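PDB 4AO9: beta-phenylalanine aminotransferase from Variovorax paradoxus, which transfers the amino group of beta-phenylalanine, probably to a keto acid acceptor, using pyridoxal-5'-phosphate as cofactor. Local coordinates for residues V367-T372 against S441-H446; E352-R357 against R434-I439. One frame throughout, in Å; residues are numbered along the deposited sequence.

Overall arrangement
From the N terminus, the chain reaches helix 341-365 late, and residues 352-357 on it open interaction 2. A short turn then leads into 367-372 at the head of strand 370-374, which opens interaction 1. The two closing segments follow in the same order on the last helix, 429-445: 434-439 ends interaction 2 and 441-446 ends interaction 1. The two loops therefore cross rather than nest. Together they join helix 429-445 to helix 341-365 and to the connection that leads from it into strand 370-374. Phe371 links the two contacts, its ring packing on Tyr435 and Ile439, and their centres lie about 11 Å apart.

Interaction 1 (V367-T372 against S441-H446); sequences VAMQFT and SFIGGH
In the C-terminal alpha/beta region of this class-III aminotransferase, Val367 and Met369 meet Phe442 and Ile443 where the connection from helix 341-365 into strand 370-374, the first strand of a three-stranded antiparallel sheet, adjoins the last turn of helix 429-445. This connection runs through an inverse gamma turn centred on Ala368. Val367 and Met369, on either side of Ala368 in the turn, both direct their side chains to helix 429-445. All four touching residues are buried and no hydrogen bond crosses, so the contact is purely apolar.

Val367 and Ile443 meet through their branches, the two side chains set at a slant. Val367 CG1 lies 4.0 Å from Ile443 CG2, while its other methyl, CG2, approaches Ile443 CD1 at 4.1 Å. Ile443 thus offers both arms of its fork, one to each methyl of the valine. Met369 reaches the helix with a fully extended chain, all three torsions near 180° (chi1 -172°), which carries its thioether past Ile443 to the phenyl ring beyond. Its SD stands 4.3 Å from Ile443 CG1, and its CE comes up to Phe442 CD2 obliquely. All these carbon and sulfur contacts lie at ordinary van der Waals distance or a little beyond. Cys362 of helix 341-365 and Phe382 also touch Met369, while the backbone of Ala368 is hydrogen-bonded to that of Pro451 in the C-terminal tail.

On the side of the phenyl ring opposite Met369 CE lies His446, the first residue to leave helical geometry at the helix end. Phe442 CE1 sits over the centre of the imidazole, 3.6 Å above its plane. From the same histidine, ND1 donates to Phe442 O at 3.0 Å, in the carbonyl plane on a lone pair and with an N-H...O angle of 140°.

Interaction 2 (E352-R357 against R434-I439); sequences EALRAR and RYVAAI
Helices 341-365 and 429-445 come closest within these segments at Arg357 and Val436, whose CA atoms are 7.5 Å apart. The contact is side-chain packing between two helices of the C-terminal part of the class-III aminotransferase fold, apolar where Leu354 meets Val436 and with the exposed Arg357 at its margin. Val436 is its centre, the CG2 methyl lodged between the side chains of Leu354 and Arg357. With CG anti to the backbone N (chi1 169°), the leucine swings its end toward the other helix, and Leu354 CD1 meets Val436 CG2 at 3.4 Å, tighter than usual for two methyls. The two side chains run past each other in opposite directions.

Arg357 crosses Val436 at about a right angle. A bend at chi3 (70°) brings the Arg357 guanidinium over the valine, and Val436 CG2 lies 3.6 Å from its plane, over the centre of one face. While that face lies against the methyl, Arg357 NH2 forms a salt bridge with Asp433 OD1 on helix 429-445.

Beside this pair, Leu358 of helix 341-365 also touches Val436. Leu408 and Leu404 of helix 398-410 touch Tyr435 and Ile439 respectively, and Ile413 of strand 413-414 also packs on Tyr435.

Interaction 1 (V367-T372 against S441-H446)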
ATOM      1  N   VAL A 367     -36.842 -12.026 -17.846  1.00 19.50           N
ATOM      2  CA  VAL A 367     -36.508 -10.923 -16.941  1.00 18.92           C
ATOM      3  C   VAL A 367     -35.388 -10.051 -17.509  1.00 18.04           C
ATOM      4  O   VAL A 367     -34.518 -10.535 -18.238  1.00 18.53           O
ATOM      5  CB  VAL A 367     -36.138 -11.413 -15.513  1.00 19.10           C
ATOM      6  CG1 VAL A 367     -37.370 -11.962 -14.810  1.00 19.68           C
ATOM      7  CG2 VAL A 367     -35.018 -12.454 -15.552  1.00 18.69           C
ATOM      8  N   ALA A 368     -35.427  -8.763 -17.181  1.00 17.54           N
ATOM      9  CA  ALA A 368     -34.332  -7.853 -17.512  1.00 17.20           C
ATOM     10  C   ALA A 368     -33.219  -8.021 -16.472  1.00 17.19           C
ATOM     11  O   ALA A 368     -33.059  -7.211 -15.552  1.00 17.53           O
ATOM     12  CB  ALA A 368     -34.818  -6.417 -17.575  1.00 17.57           C
ATOM     13  N   MET A 369     -32.489  -9.118 -16.629  1.00 16.39           N
ATOM     14  CA  MET A 369     -31.391  -9.494 -15.754  1.00 15.98           C
ATOM     15  C   MET A 369     -30.375 -10.216 -16.629  1.00 15.54           C
ATOM     16  O   MET A 369     -30.735 -10.997 -17.512  1.00 16.47           O
ATOM     17  CB  MET A 369     -31.893 -10.391 -14.616  1.00 15.99           C
ATOM     18  CG  MET A 369     -30.866 -10.683 -13.526  1.00 16.37           C
ATOM     19  SD  MET A 369     -31.525 -11.829 -12.293  1.00 17.86           S
ATOM     20  CE  MET A 369     -30.165 -11.814 -11.122  1.00 16.97           C
ATOM     21  N   GLN A 370     -29.099  -9.922 -16.410  1.00 14.48           N
ATOM     22  CA  GLN A 370     -28.044 -10.564 -17.175  1.00 13.80           C
ATOM     23  C   GLN A 370     -26.763 -10.559 -16.357  1.00 13.32           C
ATOM     24  O   GLN A 370     -26.661  -9.866 -15.347  1.00 13.41           O
ATOM     25  CB  GLN A 370     -27.816  -9.835 -18.497  1.00 13.92           C
ATOM     26  CG  GLN A 370     -27.338  -8.402 -18.340  1.00 14.06           C
ATOM     27  CD  GLN A 370     -27.091  -7.765 -19.677  1.00 14.39           C
ATOM     28  OE1 GLN A 370     -26.125  -8.091 -20.365  1.00 14.73           O
ATOM     29  NE2 GLN A 370     -27.974  -6.863 -20.064  1.00 14.92           N
ATOM     30  N   PHE A 371     -25.798 -11.348 -16.807  1.00 12.63           N
ATOM     31  CA  PHE A 371     -24.477 -11.379 -16.204  1.00 12.49           C
ATOM     32  C   PHE A 371     -23.459 -11.019 -17.269  1.00 12.22           C
ATOM     33  O   PHE A 371     -23.407 -11.649 -18.323  1.00 12.83           O
ATOM     34  CB  PHE A 371     -24.197 -12.765 -15.624  1.00 12.38           C
ATOM     35  CG  PHE A 371     -24.993 -13.069 -14.384  1.00 12.79           C
ATOM     36  CD1 PHE A 371     -26.352 -13.399 -14.469  1.00 13.38           C
ATOM     37  CD2 PHE A 371     -24.394 -13.013 -13.123  1.00 12.97           C
ATOM     38  CE1 PHE A 371     -27.093 -13.667 -13.318  1.00 14.92           C
ATOM     39  CE2 PHE A 371     -25.129 -13.298 -11.972  1.00 13.71           C
ATOM     40  CZ  PHE A 371     -26.481 -13.621 -12.068  1.00 14.78           C
ATOM     41  N   THR A 372     -22.682  -9.974 -17.006  1.00 11.65           N
ATOM     42  CA  THR A 372     -21.627  -9.534 -17.920  1.00 11.45           C
ATOM     43  C   THR A 372     -20.265  -9.973 -17.395  1.00 11.29           C
ATOM     44  O   THR A 372     -20.102 -10.173 -16.193  1.00 11.51           O
ATOM     45  CB  THR A 372     -21.642  -7.994 -18.125  1.00 11.87           C
ATOM     46  OG1 THR A 372     -21.535  -7.320 -16.863  1.00 12.00           O
ATOM     47  CG2 THR A 372     -22.932  -7.559 -18.805  1.00 12.59           C
ATOM     48  N   SER A 441     -34.219 -19.695  -8.130  1.00 18.93           N
ATOM     49  CA  SER A 441     -35.171 -19.458  -7.045  1.00 19.62           C
ATOM     50  C   SER A 441     -35.407 -17.968  -6.802  1.00 19.44           C
ATOM     51  O   SER A 441     -36.505 -17.569  -6.413  1.00 20.47           O
ATOM     52  CB  SER A 441     -34.757 -20.180  -5.755  1.00 19.68           C
ATOM     53  OG  SER A 441     -33.533 -19.683  -5.247  1.00 20.28           O
ATOM     54  N   PHE A 442     -34.386 -17.141  -7.039  1.00 18.85           N
ATOM     55  CA  PHE A 442     -34.559 -15.697  -6.959  1.00 18.47           C
ATOM     56  C   PHE A 442     -35.616 -15.206  -7.950  1.00 19.33           C
ATOM     57  O   PHE A 442     -36.551 -14.501  -7.568  1.00 19.20           O
ATOM     58  CB  PHE A 442     -33.234 -14.959  -7.192  1.00 17.56           C
ATOM     59  CG  PHE A 442     -33.363 -13.466  -7.133  1.00 16.27           C
ATOM     60  CD1 PHE A 442     -33.596 -12.823  -5.921  1.00 15.61           C
ATOM     61  CD2 PHE A 442     -33.263 -12.702  -8.295  1.00 16.45           C
ATOM     62  CE1 PHE A 442     -33.729 -11.442  -5.864  1.00 14.78           C
ATOM     63  CE2 PHE A 442     -33.391 -11.315  -8.247  1.00 16.79           C
ATOM     64  CZ  PHE A 442     -33.619 -10.684  -7.028  1.00 16.26           C
ATOM     65  N   ILE A 443     -35.448 -15.580  -9.218  1.00 20.36           N
ATOM     66  CA  ILE A 443     -36.380 -15.190 -10.281  1.00 21.97           C
ATOM     67  C   ILE A 443     -37.774 -15.754 -10.001  1.00 23.27           C
ATOM     68  O   ILE A 443     -38.769 -15.041 -10.128  1.00 24.20           O
ATOM     69  CB  ILE A 443     -35.872 -15.628 -11.678  1.00 21.90           C
ATOM     70  CG1 ILE A 443     -34.576 -14.887 -12.026  1.00 21.55           C
ATOM     71  CG2 ILE A 443     -36.939 -15.376 -12.764  1.00 21.95           C
ATOM     72  CD1 ILE A 443     -33.763 -15.532 -13.132  1.00 21.75           C
ATOM     73  N   GLY A 444     -37.826 -17.019  -9.590  1.00 24.54           N
ATOM     74  CA  GLY A 444     -39.087 -17.679  -9.243  1.00 26.41           C
ATOM     75  C   GLY A 444     -39.863 -17.000  -8.127  1.00 27.52           C
ATOM     76  O   GLY A 444     -41.091 -16.887  -8.197  1.00 28.21           O
ATOM     77  N   GLY A 445     -39.151 -16.537  -7.102  1.00 27.99           N
ATOM     78  CA  GLY A 445     -39.774 -15.921  -5.933  1.00 28.82           C
ATOM     79  C   GLY A 445     -39.982 -14.416  -6.002  1.00 29.51           C
ATOM     80  O   GLY A 445     -40.747 -13.857  -5.214  1.00 29.81           O
ATOM     81  N   HIS A 446     -39.301 -13.757  -6.938  1.00 29.72           N
ATOM     82  CA  HIS A 446     -39.383 -12.302  -7.070  1.00 30.27           C
ATOM     83  C   HIS A 446     -39.942 -11.870  -8.423  1.00 30.86           C
ATOM     84  O   HIS A 446     -39.775 -10.714  -8.824  1.00 30.86           O
ATOM     85  CB  HIS A 446     -38.005 -11.664  -6.857  1.00 29.74           C
ATOM     86  CG  HIS A 446     -37.468 -11.830  -5.471  1.00 29.54           C
ATOM     87  ND1 HIS A 446     -36.947 -13.020  -5.011  1.00 29.31           N
ATOM     88  CD2 HIS A 446     -37.368 -10.954  -4.443  1.00 29.67           C
ATOM     89  CE1 HIS A 446     -36.555 -12.872  -3.759  1.00 29.81           C
ATOM     90  NE2 HIS A 446     -36.796 -11.627  -3.391  1.00 30.57           N
TER

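Interaction 2 (E352-R357 against R434-I439)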
ATOM      1  N   GLU A 352     -16.914 -19.205 -18.015  1.00 14.40           N
ATOM      2  CA  GLU A 352     -17.668 -19.018 -19.252  1.00 14.82           C
ATOM      3  C   GLU A 352     -18.916 -19.902 -19.255  1.00 15.09           C
ATOM      4  O   GLU A 352     -20.000 -19.448 -19.623  1.00 15.27           O
ATOM      5  CB  GLU A 352     -16.806 -19.329 -20.476  1.00 15.25           C
ATOM      6  CG  GLU A 352     -15.697 -18.314 -20.749  1.00 16.74           C
ATOM      7  CD  GLU A 352     -16.203 -16.946 -21.197  1.00 19.08           C
ATOM      8  OE1 GLU A 352     -17.335 -16.834 -21.725  1.00 20.81           O
ATOM      9  OE2 GLU A 352     -15.448 -15.960 -21.043  1.00 19.30           O
ATOM     10  N   ALA A 353     -18.760 -21.148 -18.812  1.00 15.49           N
ATOM     11  CA  ALA A 353     -19.883 -22.085 -18.777  1.00 16.31           C
ATOM     12  C   ALA A 353     -20.962 -21.606 -17.805  1.00 16.09           C
ATOM     13  O   ALA A 353     -22.157 -21.652 -18.117  1.00 16.74           O
ATOM     14  CB  ALA A 353     -19.401 -23.481 -18.430  1.00 16.46           C
ATOM     15  N   LEU A 354     -20.539 -21.103 -16.643  1.00 15.67           N
ATOM     16  CA  LEU A 354     -21.478 -20.569 -15.667  1.00 14.66           C
ATOM     17  C   LEU A 354     -22.215 -19.338 -16.194  1.00 14.35           C
ATOM     18  O   LEU A 354     -23.444 -19.245 -16.075  1.00 14.16           O
ATOM     19  CB  LEU A 354     -20.771 -20.261 -14.336  1.00 14.64           C
ATOM     20  CG  LEU A 354     -21.525 -19.464 -13.265  1.00 14.83           C
ATOM     21  CD1 LEU A 354     -22.818 -20.162 -12.825  1.00 15.36           C
ATOM     22  CD2 LEU A 354     -20.638 -19.202 -12.056  1.00 14.33           C
ATOM     23  N   ARG A 355     -21.474 -18.397 -16.781  1.00 13.81           N
ATOM     24  CA  ARG A 355     -22.092 -17.171 -17.270  1.00 13.87           C
ATOM     25  C   ARG A 355     -23.137 -17.462 -18.348  1.00 14.64           C
ATOM     26  O   ARG A 355     -24.206 -16.849 -18.363  1.00 14.78           O
ATOM     27  CB  ARG A 355     -21.054 -16.152 -17.767  1.00 13.62           C
ATOM     28  CG  ARG A 355     -21.616 -14.737 -17.795  1.00 14.34           C
ATOM     29  CD  ARG A 355     -20.607 -13.684 -18.283  1.00 15.31           C
ATOM     30  NE  ARG A 355     -20.428 -13.715 -19.735  1.00 16.00           N
ATOM     31  CZ  ARG A 355     -19.383 -14.254 -20.353  1.00 16.83           C
ATOM     32  NH1 ARG A 355     -18.389 -14.811 -19.663  1.00 15.36           N
ATOM     33  NH2 ARG A 355     -19.328 -14.234 -21.674  1.00 19.17           N
ATOM     34  N   ALA A 356     -22.821 -18.400 -19.234  1.00 15.44           N
ATOM     35  CA  ALA A 356     -23.756 -18.795 -20.286  1.00 16.08           C
ATOM     36  C   ALA A 356     -25.013 -19.435 -19.694  1.00 16.18           C
ATOM     37  O   ALA A 356     -26.126 -19.121 -20.131  1.00 16.80           O
ATOM     38  CB  ALA A 356     -23.088 -19.720 -21.286  1.00 16.68           C
ATOM     39  N   ARG A 357     -24.841 -20.306 -18.698  1.00 15.81           N
ATOM     40  CA  ARG A 357     -25.982 -20.922 -18.011  1.00 16.05           C
ATOM     41  C   ARG A 357     -26.876 -19.855 -17.388  1.00 15.74           C
ATOM     42  O   ARG A 357     -28.096 -19.903 -17.518  1.00 16.87           O
ATOM     43  CB  ARG A 357     -25.531 -21.910 -16.937  1.00 16.36           C
ATOM     44  CG  ARG A 357     -25.065 -23.264 -17.456  1.00 18.39           C
ATOM     45  CD  ARG A 357     -24.423 -24.070 -16.336  1.00 19.42           C
ATOM     46  NE  ARG A 357     -25.382 -24.533 -15.337  1.00 20.74           N
ATOM     47  CZ  ARG A 357     -25.055 -25.141 -14.199  1.00 20.87           C
ATOM     48  NH1 ARG A 357     -23.778 -25.351 -13.885  1.00 20.85           N
ATOM     49  NH2 ARG A 357     -26.004 -25.536 -13.362  1.00 22.01           N
ATOM     50  N   ARG A 434     -25.306 -24.808  -7.268  1.00 18.15           N
ATOM     51  CA  ARG A 434     -26.101 -24.138  -6.240  1.00 18.68           C
ATOM     52  C   ARG A 434     -26.290 -22.655  -6.533  1.00 17.72           C
ATOM     53  O   ARG A 434     -27.362 -22.117  -6.268  1.00 17.52           O
ATOM     54  CB  ARG A 434     -25.516 -24.345  -4.838  1.00 19.12           C
ATOM     55  CG  ARG A 434     -25.720 -25.763  -4.314  1.00 23.02           C
ATOM     56  CD  ARG A 434     -25.703 -25.832  -2.790  1.00 27.97           C
ATOM     57  NE  ARG A 434     -24.448 -25.327  -2.240  1.00 31.20           N
ATOM     58  CZ  ARG A 434     -23.296 -25.994  -2.248  1.00 33.50           C
ATOM     59  NH1 ARG A 434     -23.216 -27.213  -2.780  1.00 33.99           N
ATOM     60  NH2 ARG A 434     -22.213 -25.431  -1.728  1.00 33.64           N
ATOM     61  N   TYR A 435     -25.260 -21.994  -7.074  1.00 16.60           N
ATOM     62  CA  TYR A 435     -25.412 -20.603  -7.490  1.00 15.77           C
ATOM     63  C   TYR A 435     -26.505 -20.455  -8.557  1.00 15.87           C
ATOM     64  O   TYR A 435     -27.395 -19.610  -8.425  1.00 15.48           O
ATOM     65  CB  TYR A 435     -24.076 -19.957  -7.935  1.00 15.03           C
ATOM     66  CG  TYR A 435     -24.234 -18.456  -8.112  1.00 14.17           C
ATOM     67  CD1 TYR A 435     -24.694 -17.927  -9.319  1.00 14.01           C
ATOM     68  CD2 TYR A 435     -23.969 -17.567  -7.065  1.00 13.32           C
ATOM     69  CE1 TYR A 435     -24.887 -16.567  -9.486  1.00 13.08           C
ATOM     70  CE2 TYR A 435     -24.159 -16.186  -7.227  1.00 12.51           C
ATOM     71  CZ  TYR A 435     -24.616 -15.702  -8.445  1.00 11.72           C
ATOM     72  OH  TYR A 435     -24.839 -14.366  -8.636  1.00 13.16           O
ATOM     73  N   VAL A 436     -26.442 -21.296  -9.587  1.00 15.70           N
ATOM     74  CA  VAL A 436     -27.426 -21.263 -10.678  1.00 15.86           C
ATOM     75  C   VAL A 436     -28.834 -21.522 -10.136  1.00 16.06           C
ATOM     76  O   VAL A 436     -29.774 -20.805 -10.472  1.00 16.16           O
ATOM     77  CB  VAL A 436     -27.079 -22.272 -11.793  1.00 16.38           C
ATOM     78  CG1 VAL A 436     -28.153 -22.277 -12.878  1.00 16.66           C
ATOM     79  CG2 VAL A 436     -25.734 -21.931 -12.404  1.00 15.55           C
ATOM     80  N   ALA A 437     -28.957 -22.519  -9.260  1.00 15.93           N
ATOM     81  CA  ALA A 437     -30.239 -22.829  -8.634  1.00 16.48           C
ATOM     82  C   ALA A 437     -30.767 -21.657  -7.803  1.00 16.36           C
ATOM     83  O   ALA A 437     -31.975 -21.412  -7.772  1.00 17.47           O
ATOM     84  CB  ALA A 437     -30.136 -24.098  -7.794  1.00 16.38           C
ATOM     85  N   ALA A 438     -29.861 -20.916  -7.154  1.00 15.79           N
ATOM     86  CA  ALA A 438     -30.249 -19.771  -6.330  1.00 15.84           C
ATOM     87  C   ALA A 438     -30.732 -18.577  -7.156  1.00 15.83           C
ATOM     88  O   ALA A 438     -31.625 -17.839  -6.735  1.00 15.97           O
ATOM     89  CB  ALA A 438     -29.116 -19.373  -5.391  1.00 15.50           C
ATOM     90  N   ILE A 439     -30.155 -18.396  -8.342  1.00 15.73           N
ATOM     91  CA  ILE A 439     -30.656 -17.387  -9.268  1.00 16.00           C
ATOM     92  C   ILE A 439     -32.031 -17.810  -9.783  1.00 16.54           C
ATOM     93  O   ILE A 439     -32.929 -16.981  -9.915  1.00 16.65           O
ATOM     94  CB  ILE A 439     -29.649 -17.115 -10.428  1.00 15.36           C
ATOM     95  CG1 ILE A 439     -28.298 -16.632  -9.866  1.00 15.31           C
ATOM     96  CG2 ILE A 439     -30.218 -16.112 -11.457  1.00 16.49           C
ATOM     97  CD1 ILE A 439     -28.370 -15.371  -8.983  1.00 15.16           C
TER